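Local structure of HD domain-containing protein (Aquifex aeolicus, 2HEK) at residues Gly156-Asp161 and Asn194-Asp199; Asn324-Val327 and Gly332-Lys335; Arg190-Lys195 and Tyr326-Glu331. The protein binds zinc and GDP and may act as a dGTPase, although its function has not been established. One frame throughout, in Å; residues are numbered along the deposited sequence.

Interaction 1: residues Gly156-Asp161 and Asn194-Asp199. With ZN (zinc ion), chain D.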
ATOM      1  N   GLY A 156      11.810  23.614   9.550  1.00 28.61           N
ATOM      2  CA  GLY A 156      10.758  23.749  10.576  1.00 33.15           C
ATOM      3  C   GLY A 156      10.235  22.407  11.067  1.00 34.45           C
ATOM      4  O   GLY A 156      10.711  21.349  10.636  1.00 34.65           O
ATOM      5  N   GLU A 157       9.258  22.434  11.973  1.00 36.73           N
ATOM      6  CA  GLU A 157       8.833  21.208  12.644  1.00 41.83           C
ATOM      7  C   GLU A 157       8.296  20.167  11.648  1.00 42.37           C
ATOM      8  O   GLU A 157       8.642  18.992  11.759  1.00 44.80           O
ATOM      9  CB  GLU A 157       7.836  21.475  13.776  1.00 47.25           C
ATOM     10  CG  GLU A 157       8.432  22.102  15.031  1.00 51.00           C
ATOM     11  CD  GLU A 157       9.517  21.246  15.720  1.00 57.09           C
ATOM     12  OE1 GLU A 157       9.412  19.985  15.776  1.00 57.98           O
ATOM     13  OE2 GLU A 157      10.494  21.849  16.218  1.00 58.49           O
ATOM     14  N   PHE A 158       7.488  20.610  10.690  1.00 39.32           N
ATOM     15  CA  PHE A 158       7.169  19.799   9.493  1.00 41.66           C
ATOM     16  C   PHE A 158       7.867  20.316   8.184  1.00 37.11           C
ATOM     17  O   PHE A 158       7.292  20.311   7.105  1.00 36.65           O
ATOM     18  CB  PHE A 158       5.639  19.648   9.332  1.00 45.04           C
ATOM     19  CG  PHE A 158       4.884  20.895   9.656  1.00 45.48           C
ATOM     20  CD1 PHE A 158       4.892  21.975   8.778  1.00 46.35           C
ATOM     21  CD2 PHE A 158       4.215  21.014  10.855  1.00 47.61           C
ATOM     22  CE1 PHE A 158       4.205  23.141   9.093  1.00 45.43           C
ATOM     23  CE2 PHE A 158       3.517  22.188  11.178  1.00 48.73           C
ATOM     24  CZ  PHE A 158       3.532  23.252  10.295  1.00 46.72           C
ATOM     25  N   GLY A 159       9.118  20.758   8.310  1.00 31.46           N
ATOM     26  CA  GLY A 159       9.977  21.063   7.163  1.00 27.82           C
ATOM     27  C   GLY A 159      10.162  19.893   6.222  1.00 27.79           C
ATOM     28  O   GLY A 159       9.941  18.720   6.591  1.00 28.62           O
ATOM     29  N   SER A 160      10.570  20.194   4.997  1.00 27.84           N
ATOM     30  CA  SER A 160      10.813  19.168   3.967  1.00 26.35           C
ATOM     31  C   SER A 160      11.896  18.174   4.380  1.00 27.84           C
ATOM     32  O   SER A 160      11.854  16.985   4.001  1.00 24.81           O
ATOM     33  CB  SER A 160      11.213  19.863   2.663  1.00 28.14           C
ATOM     34  OG  SER A 160      12.387  20.644   2.853  1.00 28.36           O
ATOM     35  N   ASP A 161      12.877  18.637   5.147  1.00 25.45           N
ATOM     36  CA  ASP A 161      13.929  17.721   5.645  1.00 26.90           C
ATOM     37  C   ASP A 161      13.330  16.577   6.485  1.00 26.51           C
ATOM     38  O   ASP A 161      13.513  15.406   6.150  1.00 30.07           O
ATOM     39  CB  ASP A 161      14.962  18.519   6.446  1.00 28.51           C
ATOM     40  CG  ASP A 161      16.139  17.695   6.869  1.00 31.81           C
ATOM     41  OD1 ASP A 161      16.501  16.713   6.203  1.00 36.28           O
ATOM     42  OD2 ASP A 161      16.748  18.052   7.882  1.00 33.06           O
ATOM     43  N   ASN A 194       3.701  35.666   7.857  1.00 57.81           N
ATOM     44  CA  ASN A 194       5.026  35.175   7.495  1.00 61.04           C
ATOM     45  C   ASN A 194       5.510  33.868   8.175  1.00 59.24           C
ATOM     46  O   ASN A 194       6.714  33.597   8.231  1.00 58.58           O
ATOM     47  CB  ASN A 194       6.054  36.295   7.681  1.00 64.46           C
ATOM     48  CG  ASN A 194       7.191  36.184   6.718  1.00 66.30           C
ATOM     49  OD1 ASN A 194       8.319  35.910   7.123  1.00 69.61           O
ATOM     50  ND2 ASN A 194       6.903  36.358   5.425  1.00 66.30           N
ATOM     51  N   LYS A 195       4.580  33.065   8.690  1.00 56.65           N
ATOM     52  CA  LYS A 195       4.925  31.740   9.220  1.00 54.23           C
ATOM     53  C   LYS A 195       4.279  30.672   8.350  1.00 49.24           C
ATOM     54  O   LYS A 195       3.227  30.923   7.734  1.00 43.96           O
ATOM     55  CB  LYS A 195       4.417  31.554  10.649  1.00 59.90           C
ATOM     56  CG  LYS A 195       4.988  32.491  11.690  1.00 66.23           C
ATOM     57  CD  LYS A 195       4.155  32.406  12.971  1.00 71.42           C
ATOM     58  CE  LYS A 195       3.983  33.783  13.637  1.00 75.87           C
ATOM     59  NZ  LYS A 195       5.275  34.371  14.128  1.00 79.11           N
ATOM     60  N   VAL A 196       4.896  29.486   8.305  1.00 45.00           N
ATOM     61  CA  VAL A 196       4.234  28.285   7.775  1.00 41.48           C
ATOM     62  C   VAL A 196       3.314  27.763   8.875  1.00 38.34           C
ATOM     63  O   VAL A 196       3.762  27.456   9.980  1.00 38.34           O
ATOM     64  CB  VAL A 196       5.250  27.178   7.353  1.00 40.36           C
ATOM     65  CG1 VAL A 196       4.500  25.911   6.823  1.00 39.27           C
ATOM     66  CG2 VAL A 196       6.212  27.699   6.279  1.00 40.40           C
ATOM     67  N   VAL A 197       2.021  27.704   8.601  1.00 37.98           N
ATOM     68  CA  VAL A 197       1.054  27.253   9.620  1.00 35.64           C
ATOM     69  C   VAL A 197       0.199  26.139   9.019  1.00 34.38           C
ATOM     70  O   VAL A 197       0.276  25.918   7.819  1.00 32.52           O
ATOM     71  CB  VAL A 197       0.126  28.442  10.118  1.00 37.18           C
ATOM     72  CG1 VAL A 197       0.965  29.593  10.672  1.00 37.62           C
ATOM     73  CG2 VAL A 197      -0.761  28.960   9.009  1.00 33.74           C
ATOM     74  N   VAL A 198      -0.649  25.484   9.817  1.00 31.95           N
ATOM     75  CA  VAL A 198      -1.548  24.465   9.273  1.00 34.37           C
ATOM     76  C   VAL A 198      -2.984  25.002   9.299  1.00 34.18           C
ATOM     77  O   VAL A 198      -3.425  25.488  10.324  1.00 38.96           O
ATOM     78  CB  VAL A 198      -1.492  23.137  10.104  1.00 34.81           C
ATOM     79  CG1 VAL A 198      -2.315  21.993   9.431  1.00 32.83           C
ATOM     80  CG2 VAL A 198      -0.037  22.687  10.323  1.00 35.17           C
ATOM     81  N   ASP A 199      -3.690  24.948   8.178  1.00 35.32           N
ATOM     82  CA  ASP A 199      -5.126  25.235   8.168  1.00 36.23           C
ATOM     83  C   ASP A 199      -5.876  24.242   9.067  1.00 40.31           C
ATOM     84  O   ASP A 199      -5.467  23.093   9.231  1.00 39.01           O
ATOM     85  CB  ASP A 199      -5.674  25.134   6.766  1.00 37.49           C
ATOM     86  CG  ASP A 199      -7.069  25.720   6.668  1.00 44.75           C
ATOM     87  OD1 ASP A 199      -7.193  26.940   6.901  1.00 47.52           O
ATOM     88  OD2 ASP A 199      -8.036  24.977   6.399  1.00 45.47           O
TER
HETATM   89 ZN    ZN D 602      18.447  15.947   6.103  0.50 59.51          ZN
HETATM   90  O   HOH W   1      18.581  17.323   4.267  1.00 58.17           O
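Phe-158 reaches out from a turn in the HD domain and sets its ring against two valines of strand 195-199, the second strand of a small mixed sheet. Its CE1 lies 3.6 Å from CG1 of Val-196, and that methyl comes in at the ring edge, in the ring plane. At the far end, CZ sits 3.6 Å from CG2 of Val-198, with CE2 also close to this methyl. The two valines alternate with Val-197, whose side chain leaves on the other side of the strand. No hydrogen bond joins the two segments here, so the contact is purely apolar and largely buried; Ile-325 and Leu-189 close in on the same ring.

The aromatic group gets there because chi1 is 40°, which places CG between the backbone N and the carbonyl carbon. Behind it, residues 156 to 159 form a type I beta turn, closed by Gly-159 N donating to Gly-156 O at 2.9 Å. That same carbonyl also takes a bond from Arg-162 NH1. A CB on Gly-159 would run into Gly-156 N, so the turn is tight just where this glycine serves as N-cap of helix 160-173.

The first turn of that helix leads from the packing to the metal. Ser-160 bonds through OG to Thr-62 OG1, tying the helix start to helix 51-69. Asp-161 follows, and with His-54 and Asp-85 it binds the zinc ion, consistent with the metal-binding signature of HD domains. With CG opposite the backbone N (chi1 -174°), its carboxylate faces the metal. Coordination is through one oxygen: Asp-161 OD1 is 2.1 Å from the zinc, a water lies 2.3 Å from the same ion, and Asp-161 OD2 stays back at 3.2 Å.

Interaction 2: residues Asn324-Val327 and Gly332-Lys335; sequences NIYV and GLKK
A beta hairpin brings Tyr-326 and Val-327 against Leu-333, Lys-334 and Lys-335, its strands 326-329 and 332-335 running antiparallel. Val-327 and Lys-334 form the hydrogen-bonded pair. Val-327 N donates to Lys-334 O at 2.8 Å, and Lys-334 N answers to Val-327 O at 2.9 Å, the second bond being almost straight at 175°. Next comes the non-hydrogen-bonded pair, Tyr-326 with Lys-335, where the backbones draw together and CA-H groups take over: Tyr-326 CA lies 3.2 Å from Lys-334 O, and Lys-335 CA approaches Ile-325 O.

Tyr-326 meets three residues of the other strand with its side chain. The edge of its ring at CD2 comes within 3.3 Å of Lys-334 O, near the ring plane. Leu-333 crosses it at about a right angle, its CG 3.9 Å from Tyr-326 CB. Lys-335 starts out pointing away from the other strand, but a bend at chi2 (-66°) brings the chain back across the tyrosine at a slant. Its CD packs 3.6 Å from Tyr-326 CE2, and the ammonium NZ then gives a weak hydrogen bond to Tyr-326 OH at 3.0 Å.

On the other face of the sheet, Val-327 and Lys-334 point the same way. Val-327 packs on Leu-203 and Leu-206 of helix 203-221, while both residues meet Leu-339 in helix 336-339, the helix that follows directly. Lys-335 N is taken up by Glu-338 OE2 from that helix, at the point where the strand ends. Strand 332-335 is an outermost strand of the mixed sheet within this chain, and its alternating hydrogen-bonded and non-hydrogen-bonded pairs are those of a classic antiparallel beta hairpin.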
ATOM      1  N   ASN A 324       5.025  24.966  19.769  1.00 59.26           N
ATOM      2  CA  ASN A 324       5.291  26.086  18.870  1.00 60.31           C
ATOM      3  C   ASN A 324       4.789  25.881  17.434  1.00 55.87           C
ATOM      4  O   ASN A 324       5.462  26.266  16.472  1.00 55.88           O
ATOM      5  CB  ASN A 324       6.793  26.361  18.788  1.00 67.38           C
ATOM      6  CG  ASN A 324       7.397  26.709  20.134  1.00 72.51           C
ATOM      7  OD1 ASN A 324       6.794  27.429  20.927  1.00 77.00           O
ATOM      8  ND2 ASN A 324       8.592  26.194  20.396  1.00 75.97           N
ATOM      9  N   ILE A 325       3.619  25.265  17.292  1.00 49.08           N
ATOM     10  CA  ILE A 325       3.012  25.081  15.982  1.00 44.94           C
ATOM     11  C   ILE A 325       1.664  25.787  15.907  1.00 44.67           C
ATOM     12  O   ILE A 325       0.824  25.604  16.778  1.00 43.30           O
ATOM     13  CB  ILE A 325       2.810  23.571  15.590  1.00 42.73           C
ATOM     14  CG1 ILE A 325       4.168  22.831  15.570  1.00 41.81           C
ATOM     15  CG2 ILE A 325       2.101  23.498  14.211  1.00 39.41           C
ATOM     16  CD1 ILE A 325       4.040  21.279  15.369  1.00 41.63           C
ATOM     17  N   TYR A 326       1.468  26.550  14.833  1.00 45.41           N
ATOM     18  CA  TYR A 326       0.235  27.306  14.641  1.00 47.61           C
ATOM     19  C   TYR A 326      -0.741  26.689  13.662  1.00 44.84           C
ATOM     20  O   TYR A 326      -0.361  26.101  12.649  1.00 43.09           O
ATOM     21  CB  TYR A 326       0.560  28.728  14.200  1.00 61.60           C
ATOM     22  CG  TYR A 326       1.284  29.518  15.253  1.00 49.53           C
ATOM     23  CD1 TYR A 326       2.657  29.694  15.187  1.00 56.94           C
ATOM     24  CD2 TYR A 326       0.594  30.075  16.321  1.00 58.02           C
ATOM     25  CE1 TYR A 326       3.329  30.412  16.152  1.00 58.99           C
ATOM     26  CE2 TYR A 326       1.252  30.804  17.291  1.00 58.74           C
ATOM     27  CZ  TYR A 326       2.614  30.964  17.203  1.00 53.14           C
ATOM     28  OH  TYR A 326       3.274  31.688  18.170  1.00 59.29           O
ATOM     29  N   VAL A 327      -2.006  26.828  14.005  1.00 43.43           N
ATOM     30  CA  VAL A 327      -3.099  26.346  13.216  1.00 44.85           C
ATOM     31  C   VAL A 327      -3.979  27.556  12.932  1.00 49.13           C
ATOM     32  O   VAL A 327      -4.330  28.288  13.853  1.00 52.49           O
ATOM     33  CB  VAL A 327      -3.900  25.263  13.974  1.00 43.34           C
ATOM     34  CG1 VAL A 327      -5.176  24.935  13.221  1.00 42.84           C
ATOM     35  CG2 VAL A 327      -3.026  23.972  14.162  1.00 43.58           C
ATOM     36  N   GLY A 332      -9.037  33.011  13.554  1.00 77.18           N
ATOM     37  CA  GLY A 332      -7.627  33.413  13.453  1.00 73.58           C
ATOM     38  C   GLY A 332      -6.643  32.374  13.989  1.00 70.10           C
ATOM     39  O   GLY A 332      -7.014  31.234  14.285  1.00 68.49           O
ATOM     40  N   LEU A 333      -5.392  32.798  14.132  1.00 67.88           N
ATOM     41  CA  LEU A 333      -4.271  31.917  14.422  1.00 65.99           C
ATOM     42  C   LEU A 333      -4.202  31.451  15.861  1.00 66.75           C
ATOM     43  O   LEU A 333      -4.196  32.259  16.785  1.00 67.38           O
ATOM     44  CB  LEU A 333      -2.970  32.625  14.074  1.00 64.11           C
ATOM     45  CG  LEU A 333      -1.794  31.752  13.659  1.00 63.72           C
ATOM     46  CD1 LEU A 333      -2.156  30.942  12.408  1.00 63.31           C
ATOM     47  CD2 LEU A 333      -0.579  32.615  13.408  1.00 63.69           C
ATOM     48  N   LYS A 334      -4.128  30.135  16.047  1.00 66.03           N
ATOM     49  CA  LYS A 334      -3.987  29.545  17.377  1.00 65.61           C
ATOM     50  C   LYS A 334      -2.731  28.666  17.445  1.00 63.04           C
ATOM     51  O   LYS A 334      -2.181  28.281  16.412  1.00 62.79           O
ATOM     52  CB  LYS A 334      -5.210  28.684  17.709  1.00 68.32           C
ATOM     53  CG  LYS A 334      -6.580  29.348  17.513  1.00 72.09           C
ATOM     54  CD  LYS A 334      -6.991  30.221  18.705  1.00 74.38           C
ATOM     55  CE  LYS A 334      -8.503  30.480  18.713  1.00 75.47           C
ATOM     56  NZ  LYS A 334      -8.819  31.843  19.211  1.00 75.64           N
ATOM     57  N   LYS A 335      -2.287  28.362  18.660  1.00 59.30           N
ATOM     58  CA  LYS A 335      -1.355  27.262  18.904  1.00 57.41           C
ATOM     59  C   LYS A 335      -2.091  25.937  18.701  1.00 54.16           C
ATOM     60  O   LYS A 335      -3.274  25.837  19.046  1.00 52.09           O
ATOM     61  CB  LYS A 335      -0.847  27.313  20.338  1.00 57.14           C
ATOM     62  CG  LYS A 335       0.083  28.454  20.659  1.00 59.52           C
ATOM     63  CD  LYS A 335       1.388  28.342  19.909  1.00 60.49           C
ATOM     64  CE  LYS A 335       2.510  28.997  20.682  1.00 62.20           C
ATOM     65  NZ  LYS A 335       3.661  29.219  19.783  1.00 64.41           N
TER

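Interaction 3: residues Arg190-Lys195 and Tyr326-Glu331; sequences RVYENK and YVLSSE
With chi1 at -170° and chi2 at 90°, Tyr-192 turns a face of its ring to Leu-328, whose own CG lies opposite its backbone N (chi1 -178°) and pushes a methyl forward. Leu-328 CD1 settles over that face as a CH-pi contact, 3.9 Å from the centroid of the Tyr-192 ring and displaced toward the CD1-CE1 side; Tyr-192 CD1 itself is 3.8 Å away. The two side chains meet roughly at right angles.

Their strands, 189-192 and 326-329, are not neighbours: strand 195-199 runs between them in the mixed sheet, and the side chains reach across it, with Val-197 touching Tyr-192. A type I' turn from Tyr-192 to Lys-195 links the first two strands as a tight hairpin, held by Lys-195 N to Tyr-192 O at 2.8 Å and Tyr-192 N to Lys-195 O at 2.9 Å. At the end of the turn, the aliphatic part of Lys-195 lies against Tyr-326, CD sitting 3.8 Å from both CD1 and CE1 of that ring. An alanine in place of Tyr-192 is likely to leave Leu-328 CD1 without its aromatic face and open a gap beside Leu-333, which packs on the same tyrosine.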
ATOM      1  N   ARG A 190      -0.403  26.682   5.176  1.00 37.11           N
ATOM      2  CA  ARG A 190      -0.668  28.059   4.736  1.00 37.94           C
ATOM      3  C   ARG A 190       0.486  28.921   5.217  1.00 38.21           C
ATOM      4  O   ARG A 190       1.132  28.581   6.198  1.00 38.39           O
ATOM      5  CB  ARG A 190      -1.956  28.601   5.374  1.00 35.94           C
ATOM      6  CG  ARG A 190      -3.207  27.784   5.110  1.00 37.21           C
ATOM      7  CD  ARG A 190      -3.711  27.936   3.696  1.00 40.06           C
ATOM      8  NE  ARG A 190      -5.003  27.268   3.514  1.00 41.52           N
ATOM      9  CZ  ARG A 190      -5.122  26.029   3.022  1.00 44.18           C
ATOM     10  NH1 ARG A 190      -4.034  25.332   2.671  1.00 42.22           N
ATOM     11  NH2 ARG A 190      -6.319  25.475   2.887  1.00 42.79           N
ATOM     12  N   VAL A 191       0.732  30.036   4.534  1.00 39.11           N
ATOM     13  CA  VAL A 191       1.572  31.129   5.073  1.00 43.03           C
ATOM     14  C   VAL A 191       0.687  32.214   5.727  1.00 43.74           C
ATOM     15  O   VAL A 191      -0.209  32.802   5.083  1.00 42.22           O
ATOM     16  CB  VAL A 191       2.403  31.800   3.965  1.00 45.07           C
ATOM     17  CG1 VAL A 191       3.346  32.843   4.548  1.00 46.69           C
ATOM     18  CG2 VAL A 191       3.165  30.753   3.158  1.00 46.58           C
ATOM     19  N   TYR A 192       0.928  32.482   6.994  1.00 44.68           N
ATOM     20  CA  TYR A 192       0.163  33.507   7.691  1.00 51.39           C
ATOM     21  C   TYR A 192       1.111  34.276   8.584  1.00 54.41           C
ATOM     22  O   TYR A 192       1.893  33.677   9.340  1.00 51.86           O
ATOM     23  CB  TYR A 192      -1.013  32.880   8.439  1.00 58.95           C
ATOM     24  CG  TYR A 192      -1.994  33.889   8.991  1.00 55.19           C
ATOM     25  CD1 TYR A 192      -3.078  34.315   8.233  1.00 59.53           C
ATOM     26  CD2 TYR A 192      -1.843  34.415  10.263  1.00 58.81           C
ATOM     27  CE1 TYR A 192      -3.979  35.236   8.728  1.00 61.83           C
ATOM     28  CE2 TYR A 192      -2.739  35.337  10.769  1.00 60.97           C
ATOM     29  CZ  TYR A 192      -3.805  35.744   9.998  1.00 57.19           C
ATOM     30  OH  TYR A 192      -4.688  36.677  10.490  1.00 20.00           O
ATOM     31  N   GLU A 193       1.042  35.602   8.509  1.00 57.91           N
ATOM     32  CA  GLU A 193       1.935  36.445   9.312  1.00 65.21           C
ATOM     33  C   GLU A 193       3.373  35.972   9.105  1.00 57.69           C
ATOM     34  O   GLU A 193       4.153  35.851  10.051  1.00 57.29           O
ATOM     35  CB  GLU A 193       1.569  36.362  10.801  1.00 63.79           C
ATOM     36  CG  GLU A 193       0.343  37.172  11.253  1.00 70.08           C
ATOM     37  CD  GLU A 193      -0.024  36.882  12.713  1.00 66.66           C
ATOM     38  OE1 GLU A 193       0.881  36.437  13.480  1.00 74.36           O
ATOM     39  OE2 GLU A 193      -1.208  37.085  13.093  1.00 73.80           O
ATOM     40  N   ASN A 194       3.701  35.666   7.857  1.00 57.81           N
ATOM     41  CA  ASN A 194       5.026  35.175   7.495  1.00 61.04           C
ATOM     42  C   ASN A 194       5.510  33.868   8.175  1.00 59.24           C
ATOM     43  O   ASN A 194       6.714  33.597   8.231  1.00 58.58           O
ATOM     44  CB  ASN A 194       6.054  36.295   7.681  1.00 64.46           C
ATOM     45  CG  ASN A 194       7.191  36.184   6.718  1.00 66.30           C
ATOM     46  OD1 ASN A 194       8.319  35.910   7.123  1.00 69.61           O
ATOM     47  ND2 ASN A 194       6.903  36.358   5.425  1.00 66.30           N
ATOM     48  N   LYS A 195       4.580  33.065   8.690  1.00 56.65           N
ATOM     49  CA  LYS A 195       4.925  31.740   9.220  1.00 54.23           C
ATOM     50  C   LYS A 195       4.279  30.672   8.350  1.00 49.24           C
ATOM     51  O   LYS A 195       3.227  30.923   7.734  1.00 43.96           O
ATOM     52  CB  LYS A 195       4.417  31.554  10.649  1.00 59.90           C
ATOM     53  CG  LYS A 195       4.988  32.491  11.690  1.00 66.23           C
ATOM     54  CD  LYS A 195       4.155  32.406  12.971  1.00 71.42           C
ATOM     55  CE  LYS A 195       3.983  33.783  13.637  1.00 75.87           C
ATOM     56  NZ  LYS A 195       5.275  34.371  14.128  1.00 79.11           N
ATOM     57  N   TYR A 326       1.468  26.550  14.833  1.00 45.41           N
ATOM     58  CA  TYR A 326       0.235  27.306  14.641  1.00 47.61           C
ATOM     59  C   TYR A 326      -0.741  26.689  13.662  1.00 44.84           C
ATOM     60  O   TYR A 326      -0.361  26.101  12.649  1.00 43.09           O
ATOM     61  CB  TYR A 326       0.560  28.728  14.200  1.00 61.60           C
ATOM     62  CG  TYR A 326       1.284  29.518  15.253  1.00 49.53           C
ATOM     63  CD1 TYR A 326       2.657  29.694  15.187  1.00 56.94           C
ATOM     64  CD2 TYR A 326       0.594  30.075  16.321  1.00 58.02           C
ATOM     65  CE1 TYR A 326       3.329  30.412  16.152  1.00 58.99           C
ATOM     66  CE2 TYR A 326       1.252  30.804  17.291  1.00 58.74           C
ATOM     67  CZ  TYR A 326       2.614  30.964  17.203  1.00 53.14           C
ATOM     68  OH  TYR A 326       3.274  31.688  18.170  1.00 59.29           O
ATOM     69  N   VAL A 327      -2.006  26.828  14.005  1.00 43.43           N
ATOM     70  CA  VAL A 327      -3.099  26.346  13.216  1.00 44.85           C
ATOM     71  C   VAL A 327      -3.979  27.556  12.932  1.00 49.13           C
ATOM     72  O   VAL A 327      -4.330  28.288  13.853  1.00 52.49           O
ATOM     73  CB  VAL A 327      -3.900  25.263  13.974  1.00 43.34           C
ATOM     74  CG1 VAL A 327      -5.176  24.935  13.221  1.00 42.84           C
ATOM     75  CG2 VAL A 327      -3.026  23.972  14.162  1.00 43.58           C
ATOM     76  N   LEU A 328      -4.319  27.767  11.664  1.00 50.96           N
ATOM     77  CA  LEU A 328      -5.200  28.866  11.281  1.00 52.86           C
ATOM     78  C   LEU A 328      -6.642  28.428  11.380  1.00 56.66           C
ATOM     79  O   LEU A 328      -7.098  27.578  10.617  1.00 56.61           O
ATOM     80  CB  LEU A 328      -4.883  29.370   9.869  1.00 51.02           C
ATOM     81  CG  LEU A 328      -5.688  30.565   9.338  1.00 50.08           C
ATOM     82  CD1 LEU A 328      -5.342  31.864  10.068  1.00 50.17           C
ATOM     83  CD2 LEU A 328      -5.442  30.715   7.878  1.00 48.45           C
ATOM     84  N   SER A 329      -7.345  29.015  12.344  1.00 62.22           N
ATOM     85  CA  SER A 329      -8.754  28.742  12.593  1.00 69.27           C
ATOM     86  C   SER A 329      -9.644  29.785  11.919  1.00 72.52           C
ATOM     87  O   SER A 329      -9.147  30.758  11.347  1.00 72.33           O
ATOM     88  CB  SER A 329      -9.019  28.764  14.094  1.00 72.04           C
ATOM     89  OG  SER A 329     -10.403  28.578  14.354  1.00 76.39           O
ATOM     90  N   SER A 330     -10.958  29.584  11.987  1.00 75.78           N
ATOM     91  CA  SER A 330     -11.897  30.618  11.540  1.00 79.86           C
ATOM     92  C   SER A 330     -11.813  31.870  12.440  1.00 81.21           C
ATOM     93  O   SER A 330     -12.067  32.988  11.987  1.00 81.63           O
ATOM     94  CB  SER A 330     -13.330  30.075  11.441  1.00 80.83           C
ATOM     95  OG  SER A 330     -13.678  29.303  12.580  1.00 82.80           O
ATOM     96  N   GLU A 331     -11.415  31.660  13.697  1.00 82.10           N
ATOM     97  CA  GLU A 331     -11.197  32.729  14.677  1.00 82.16           C
ATOM     98  C   GLU A 331      -9.771  33.296  14.628  1.00 80.42           C
ATOM     99  O   GLU A 331      -9.338  33.977  15.564  1.00 80.81           O
ATOM    100  CB  GLU A 331     -11.457  32.204  16.094  1.00 84.84           C
ATOM    101  CG  GLU A 331     -12.672  31.294  16.255  1.00 88.90           C
ATOM    102  CD  GLU A 331     -12.557  30.396  17.481  1.00 89.32           C
ATOM    103  OE1 GLU A 331     -11.689  29.486  17.477  1.00 92.29           O
ATOM    104  OE2 GLU A 331     -13.333  30.598  18.445  1.00 92.07           O
TER

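From the N terminus, interaction 1 comes first: the turn at 156-161, just ahead of the helix carrying a zinc ligand, meets strand 195-199 and closes a loop of 32 residues. Inside that span, 190-195 begins interaction 3, whose partner 326-331 lies 130 residues further on, so the two loops cross, sharing Asn-194 and Lys-195. Interaction 2 opens at 324, just ahead of the closing segment of interaction 3, shares Tyr-326 and Val-327 with it, and is a short hairpin. Interactions 1 and 2 are in series, yet they touch: Val-198 N probably bonds Tyr-326 O. Together the three link the four strands of the mixed sheet, and interaction 1 brings the HD-domain turn against it.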